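Local coordinates for hemolysin BL lytic component L1 (Bacillus cereus, PDB 7NMQ), which serves as one part of a multi-component enterotoxin and probably takes part in forming alpha-helical pores in target membranes, at residues 86-91 with 349-354; 92-97 with 114-119. All coordinates share one frame; numbering follows the deposited sequence.

From the N terminus the chain runs through helix 10-33 into the long helix 45-103, which supplies one side of both contacts from consecutive turns, 86-91 and then 92-97. Just beyond, the chain reverses, and helix 107-154 brings 114-119 back against 92-97: interaction 2 closes the short loop at the tip of this helical hairpin, with 16 residues between its segments. Interaction 1 closes a far larger loop of 257 residues, pairing 86-91 with 349-354 on the last helix, 330-357; the hairpin tip lies wholly within it. The centres lie about 13 Å apart, and the contacts touch where Leu117 packs on Tyr87, Gln90 and Phe91. Together they tie helix 45-103 to helices 107-154 and 330-357.

Interaction 1 of 2, residues 86-91 with 349-354; sequences NYDEQF and DIHKDA
His351 reaches from helix 330-357 to helix 45-103 and presents the edge of its imidazole to the acidic side chains of Asp88 and Glu89. The two segments run antiparallel, closest at Asp88 and His351, whose CA atoms are 6.6 Å apart. His351 holds CG anti to the backbone N (chi1 -169°), which swings the ring across the gap with NE2 leading. NE2 donates to Glu89 OE2 at 2.5 Å, a short hydrogen bond that applies to one of two deposited conformers of Glu89 and deserves caution for that reason. The Glu89 chain is bent at chi2 (-107°), and this kink folds the carboxylate back toward the histidine although its CB does not head there. The bond is not flat: NE2 comes to OE2 from above the carboxylate plane, and the ring and carboxylate are turned 52° apart. Asp88, one residue earlier and on the more buried side, points its CB at helix 330-357 and sets its carboxylate nearly upright to the ring at the CD2 edge. The modelled approach of OD2 to CD2 is too tight to be trusted. Asp88 OD1 is held by Gln92 NE2, one turn on. Beneath this polar layer, Tyr87 and Phe91 meet the Trp347 ring, and Ile350 packs on Leu10 and Leu14 of helix 10-33. The contact therefore joins a hydrophobic seam in the bundle to a polar, partly exposed fringe; if the given Glu89 conformer and the position of Asp88 are right, the nearby carboxylates may favour a protonated His351.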
loop_
_atom_site.group_PDB
_atom_site.type_symbol
_atom_site.label_atom_id
_atom_site.label_comp_id
_atom_site.label_asym_id
_atom_site.label_seq_id
_atom_site.Cartn_x
_atom_site.Cartn_y
_atom_site.Cartn_z
ATOM N N ASN A 86 1.414 -9.414 17.660
ATOM C CA ASN A 86 0.813 -10.083 18.836
ATOM C C ASN A 86 1.132 -11.580 18.795
ATOM O O ASN A 86 1.255 -12.168 19.883
ATOM C CB ASN A 86 -0.665 -9.796 18.899
ATOM C CG ASN A 86 -0.913 -8.377 19.375
ATOM O OD1 ASN A 86 -0.145 -7.843 20.161
ATOM N ND2 ASN A 86 -2.070 -7.862 19.096
ATOM N N TYR A 87 1.250 -12.176 17.636
ATOM C CA TYR A 87 1.604 -13.624 17.569
ATOM C C TYR A 87 3.042 -13.769 18.056
ATOM O O TYR A 87 3.342 -14.650 18.864
ATOM C CB TYR A 87 1.418 -14.212 16.176
ATOM C CG TYR A 87 1.703 -15.694 16.248
ATOM C CD1 TYR A 87 0.718 -16.590 16.611
ATOM C CD2 TYR A 87 2.993 -16.171 16.062
ATOM C CE1 TYR A 87 1.018 -17.934 16.756
ATOM C CE2 TYR A 87 3.286 -17.527 16.173
ATOM C CZ TYR A 87 2.292 -18.407 16.540
ATOM O OH TYR A 87 2.526 -19.752 16.724
ATOM N N ASP A 88 3.943 -12.891 17.662
ATOM C CA ASP A 88 5.312 -12.961 18.197
ATOM C C ASP A 88 5.269 -12.847 19.716
ATOM O O ASP A 88 5.959 -13.614 20.412
ATOM C CB ASP A 88 6.222 -11.857 17.660
ATOM C CG ASP A 88 7.597 -11.912 18.321
ATOM O OD1 ASP A 88 8.238 -12.976 18.243
ATOM O OD2 ASP A 88 8.065 -10.829 18.829
ATOM N N GLU A 89 4.507 -11.897 20.267
ATOM C CA GLU A 89 4.489 -11.724 21.746
ATOM C C GLU A 89 3.932 -13.013 22.369
ATOM O O GLU A 89 4.470 -13.440 23.410
ATOM C CB GLU A 89 3.692 -10.498 22.182
ATOM C CG GLU A 89 4.096 -9.243 21.423
ATOM C CD GLU A 89 4.906 -8.146 22.109
ATOM O OE1 GLU A 89 4.299 -7.295 22.775
ATOM O OE2 GLU A 89 6.119 -8.084 21.896
ATOM N N GLN A 90 2.925 -13.649 21.766
ATOM C CA GLN A 90 2.387 -14.898 22.348
ATOM C C GLN A 90 3.462 -15.986 22.258
ATOM O O GLN A 90 3.667 -16.690 23.248
ATOM C CB GLN A 90 1.119 -15.324 21.620
ATOM C CG GLN A 90 0.443 -16.487 22.317
ATOM C CD GLN A 90 -0.859 -16.910 21.706
ATOM O OE1 GLN A 90 -1.319 -16.363 20.737
ATOM N NE2 GLN A 90 -1.510 -17.864 22.315
ATOM N N PHE A 91 4.078 -16.172 21.119
ATOM C CA PHE A 91 5.098 -17.232 20.899
ATOM C C PHE A 91 6.241 -17.031 21.901
ATOM O O PHE A 91 6.656 -17.982 22.588
ATOM C CB PHE A 91 5.604 -17.216 19.462
ATOM C CG PHE A 91 6.469 -18.398 19.165
ATOM C CD1 PHE A 91 7.796 -18.405 19.499
ATOM C CD2 PHE A 91 5.886 -19.593 18.777
ATOM C CE1 PHE A 91 8.560 -19.544 19.300
ATOM C CE2 PHE A 91 6.644 -20.722 18.553
ATOM C CZ PHE A 91 7.983 -20.699 18.828
ATOM N N ASP A 349 12.588 -11.697 14.782
ATOM C CA ASP A 349 13.188 -10.942 13.655
ATOM C C ASP A 349 12.128 -10.121 12.908
ATOM O O ASP A 349 12.485 -9.142 12.306
ATOM C CB ASP A 349 13.940 -11.882 12.710
ATOM C CG ASP A 349 14.413 -11.233 11.423
ATOM O OD1 ASP A 349 15.403 -10.504 11.480
ATOM O OD2 ASP A 349 13.755 -11.435 10.368
ATOM N N ILE A 350 10.864 -10.506 12.940
ATOM C CA ILE A 350 9.794 -9.824 12.170
ATOM C C ILE A 350 9.094 -8.777 13.040
ATOM O O ILE A 350 8.347 -7.974 12.499
ATOM C CB ILE A 350 8.817 -10.871 11.608
ATOM C CG1 ILE A 350 8.078 -10.364 10.390
ATOM C CG2 ILE A 350 7.850 -11.375 12.652
ATOM C CD1 ILE A 350 7.197 -11.404 9.770
ATOM N N HIS A 351 9.303 -8.803 14.345
ATOM C CA HIS A 351 8.502 -7.996 15.309
ATOM C C HIS A 351 8.555 -6.496 15.020
ATOM O O HIS A 351 7.496 -5.889 14.860
ATOM C CB HIS A 351 9.020 -8.219 16.724
ATOM C CG HIS A 351 8.147 -7.663 17.799
ATOM N ND1 HIS A 351 8.036 -6.327 18.093
ATOM C CD2 HIS A 351 7.445 -8.317 18.752
ATOM C CE1 HIS A 351 7.255 -6.171 19.147
ATOM N NE2 HIS A 351 6.868 -7.380 19.563
ATOM N N LYS A 352 9.744 -5.914 14.983
ATOM C CA LYS A 352 9.872 -4.429 14.864
ATOM C C LYS A 352 9.304 -3.945 13.525
ATOM O O LYS A 352 8.610 -2.917 13.495
ATOM C CB LYS A 352 11.332 -4.042 15.044
ATOM C CG LYS A 352 11.781 -4.107 16.493
ATOM C CD LYS A 352 13.115 -3.472 16.699
ATOM C CE LYS A 352 13.693 -3.712 18.072
ATOM N NZ LYS A 352 14.863 -2.833 18.313
ATOM N N ASP A 353 9.502 -4.717 12.457
ATOM C CA ASP A 353 9.025 -4.306 11.112
ATOM C C ASP A 353 7.494 -4.422 11.031
ATOM O O ASP A 353 6.829 -3.554 10.420
ATOM C CB ASP A 353 9.808 -5.079 10.063
ATOM C CG ASP A 353 11.234 -4.537 9.949
ATOM O OD1 ASP A 353 11.458 -3.314 10.256
ATOM O OD2 ASP A 353 12.116 -5.311 9.601
ATOM N N ALA A 354 6.916 -5.493 11.579
ATOM C CA ALA A 354 5.451 -5.623 11.664
ATOM C C ALA A 354 4.895 -4.459 12.482
ATOM O O ALA A 354 3.837 -3.915 12.132
ATOM C CB ALA A 354 5.051 -6.955 12.247
#

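Interaction 2 of 2, residues 92-97 with 114-119; sequences QNYYDT and INDLIT. With EDO (1,2-ethanediol), chain F.
Tyr94 turns CG anti to its carbonyl carbon (chi1 -87°), and Asp116 adopts the same class of first torsion, so that phenol and carboxylate reach toward each other across the gap of a helical hairpin. This is the hairpin of helices 45-103 and 107-154 in the ClyA-like helical bundle. The backbones stay well apart, with Tyr94 CA and Leu117 CA 8.8 Å from each other, and the long tyrosine spans most of that distance. Its OH donates to Asp116 OD2 at 2.7 Å, using the anti side of the carboxylate and approaching 28° out of its plane. OD2 lies in the plane of the ring, beside the edge that carries CE2, while the carboxylate itself stands almost perpendicular to the ring (80°). Asp116 CB adds a nonpolar touch, 3.7 Å from Tyr94 CE2, so the aspartate meets the phenol through its methylene as well as through its oxygen. Deeper in the hairpin, the Leu117 side chain packs against helix 45-103, including Leu98, leaving the polar link at the more exposed margin of this packing. The turn of 114-119 away from Tyr94 holds a 1,2-ethanediol, probably from the crystallisation liquor. Its O2 donates to Asn115 OD1 at 3.1 Å and shares a hydrogen bond with Thr119 OG1, one helical turn on, in which either oxygen could be the donor. The diol's other hydroxyl, O1, bonds only weakly to Asn115 OD1 and rests 3.4 Å from Ile118 CG2.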
loop_
_atom_site.group_PDB
_atom_site.type_symbol
_atom_site.label_atom_id
_atom_site.label_comp_id
_atom_site.label_asym_id
_atom_site.label_seq_id
_atom_site.Cartn_x
_atom_site.Cartn_y
_atom_site.Cartn_z
ATOM N N GLN A 92 6.708 -15.777 22.046
ATOM C CA GLN A 92 7.861 -15.512 22.938
ATOM C C GLN A 92 7.461 -15.858 24.363
ATOM O O GLN A 92 8.302 -16.350 25.130
ATOM C CB GLN A 92 8.329 -14.069 22.888
ATOM C CG GLN A 92 8.819 -13.623 21.520
ATOM C CD GLN A 92 10.036 -14.370 21.043
ATOM O OE1 GLN A 92 10.861 -14.806 21.856
ATOM N NE2 GLN A 92 10.170 -14.475 19.728
ATOM N N ASN A 93 6.232 -15.531 24.737
ATOM C CA ASN A 93 5.757 -15.759 26.106
ATOM C C ASN A 93 5.469 -17.257 26.367
ATOM O O ASN A 93 5.522 -17.651 27.542
ATOM C CB ASN A 93 4.539 -14.904 26.388
ATOM C CG ASN A 93 4.252 -14.938 27.864
ATOM O OD1 ASN A 93 5.157 -14.760 28.691
ATOM N ND2 ASN A 93 3.022 -15.206 28.192
ATOM N N TYR A 94 5.131 -18.030 25.349
ATOM C CA TYR A 94 4.855 -19.482 25.500
ATOM C C TYR A 94 6.192 -20.237 25.471
ATOM O O TYR A 94 6.211 -21.381 25.945
ATOM C CB TYR A 94 3.908 -20.017 24.420
ATOM C CG TYR A 94 2.432 -19.915 24.692
ATOM C CD1 TYR A 94 1.816 -18.711 24.965
ATOM C CD2 TYR A 94 1.628 -21.034 24.761
ATOM C CE1 TYR A 94 0.461 -18.594 25.229
ATOM C CE2 TYR A 94 0.273 -20.938 25.027
ATOM C CZ TYR A 94 -0.329 -19.727 25.261
ATOM O OH TYR A 94 -1.675 -19.676 25.529
ATOM N N TYR A 95 7.241 -19.683 24.908
ATOM C CA TYR A 95 8.452 -20.448 24.529
ATOM C C TYR A 95 8.988 -21.213 25.733
ATOM O O TYR A 95 9.277 -22.431 25.629
ATOM C CB TYR A 95 9.516 -19.490 23.982
ATOM C CG TYR A 95 10.823 -20.175 23.661
ATOM C CD1 TYR A 95 10.993 -20.920 22.504
ATOM C CD2 TYR A 95 11.873 -20.159 24.559
ATOM C CE1 TYR A 95 12.211 -21.517 22.200
ATOM C CE2 TYR A 95 13.095 -20.748 24.264
ATOM C CZ TYR A 95 13.263 -21.456 23.096
ATOM O OH TYR A 95 14.480 -22.053 22.881
ATOM N N ASP A 96 9.210 -20.544 26.855
ATOM C CA ASP A 96 9.848 -21.276 27.986
ATOM C C ASP A 96 8.983 -22.471 28.463
ATOM O O ASP A 96 9.560 -23.525 28.834
ATOM C CB ASP A 96 10.154 -20.354 29.152
ATOM C CG ASP A 96 11.347 -19.447 28.951
ATOM O OD1 ASP A 96 12.160 -19.723 28.029
ATOM O OD2 ASP A 96 11.454 -18.457 29.719
ATOM N N THR A 97 7.669 -22.327 28.492
ATOM C CA THR A 97 6.733 -23.397 28.870
ATOM C C THR A 97 6.843 -24.530 27.850
ATOM O O THR A 97 6.833 -25.723 28.246
ATOM C CB THR A 97 5.284 -22.939 29.003
ATOM O OG1 THR A 97 5.274 -21.902 29.974
ATOM C CG2 THR A 97 4.330 -24.042 29.375
ATOM N N ILE A 114 0.677 -25.813 21.982
ATOM C CA ILE A 114 0.635 -25.748 20.494
ATOM C C ILE A 114 -0.800 -25.492 20.061
ATOM O O ILE A 114 -0.994 -24.695 19.121
ATOM C CB ILE A 114 1.225 -27.041 19.904
ATOM C CG1 ILE A 114 2.713 -27.169 20.229
ATOM C CG2 ILE A 114 0.925 -27.139 18.429
ATOM C CD1 ILE A 114 3.599 -26.120 19.656
ATOM N N ASN A 115 -1.775 -26.123 20.700
ATOM C CA ASN A 115 -3.193 -25.871 20.352
ATOM C C ASN A 115 -3.550 -24.388 20.546
ATOM O O ASN A 115 -4.299 -23.859 19.726
ATOM C CB ASN A 115 -4.135 -26.792 21.127
ATOM C CG ASN A 115 -5.493 -26.822 20.483
ATOM O OD1 ASN A 115 -5.602 -27.236 19.335
ATOM N ND2 ASN A 115 -6.479 -26.272 21.166
ATOM N N ASP A 116 -3.088 -23.772 21.599
ATOM C CA ASP A 116 -3.392 -22.337 21.845
ATOM C C ASP A 116 -2.808 -21.500 20.706
ATOM O O ASP A 116 -3.442 -20.534 20.261
ATOM C CB ASP A 116 -2.797 -21.806 23.140
ATOM C CG ASP A 116 -3.492 -22.305 24.376
ATOM O OD1 ASP A 116 -4.554 -22.995 24.250
ATOM O OD2 ASP A 116 -2.976 -21.990 25.476
ATOM N N LEU A 117 -1.603 -21.835 20.259
ATOM C CA LEU A 117 -0.971 -21.072 19.157
ATOM C C LEU A 117 -1.770 -21.315 17.876
ATOM O O LEU A 117 -1.963 -20.332 17.124
ATOM C CB LEU A 117 0.497 -21.479 19.025
ATOM C CG LEU A 117 1.348 -21.027 20.205
ATOM C CD1 LEU A 117 2.724 -21.661 20.157
ATOM C CD2 LEU A 117 1.494 -19.517 20.265
ATOM N N ILE A 118 -2.236 -22.532 17.623
ATOM C CA ILE A 118 -3.091 -22.808 16.439
ATOM C C ILE A 118 -4.359 -21.969 16.516
ATOM O O ILE A 118 -4.814 -21.466 15.453
ATOM C CB ILE A 118 -3.420 -24.303 16.330
ATOM C CG1 ILE A 118 -2.147 -25.096 16.002
ATOM C CG2 ILE A 118 -4.491 -24.520 15.277
ATOM C CD1 ILE A 118 -2.292 -26.581 16.186
ATOM N N THR A 119 -4.946 -21.842 17.694
ATOM C CA THR A 119 -6.175 -21.045 17.855
ATOM C C THR A 119 -5.891 -19.620 17.340
ATOM O O THR A 119 -6.697 -19.057 16.567
ATOM C CB THR A 119 -6.667 -21.100 19.297
ATOM O OG1 THR A 119 -7.044 -22.446 19.601
ATOM C CG2 THR A 119 -7.812 -20.146 19.553
HETATM C C1 EDO F . -8.212 -25.711 16.436
HETATM O O1 EDO F . -7.040 -26.510 16.342
HETATM C C2 EDO F . -8.033 -24.538 17.337
HETATM O O2 EDO F . -6.954 -24.683 18.245
#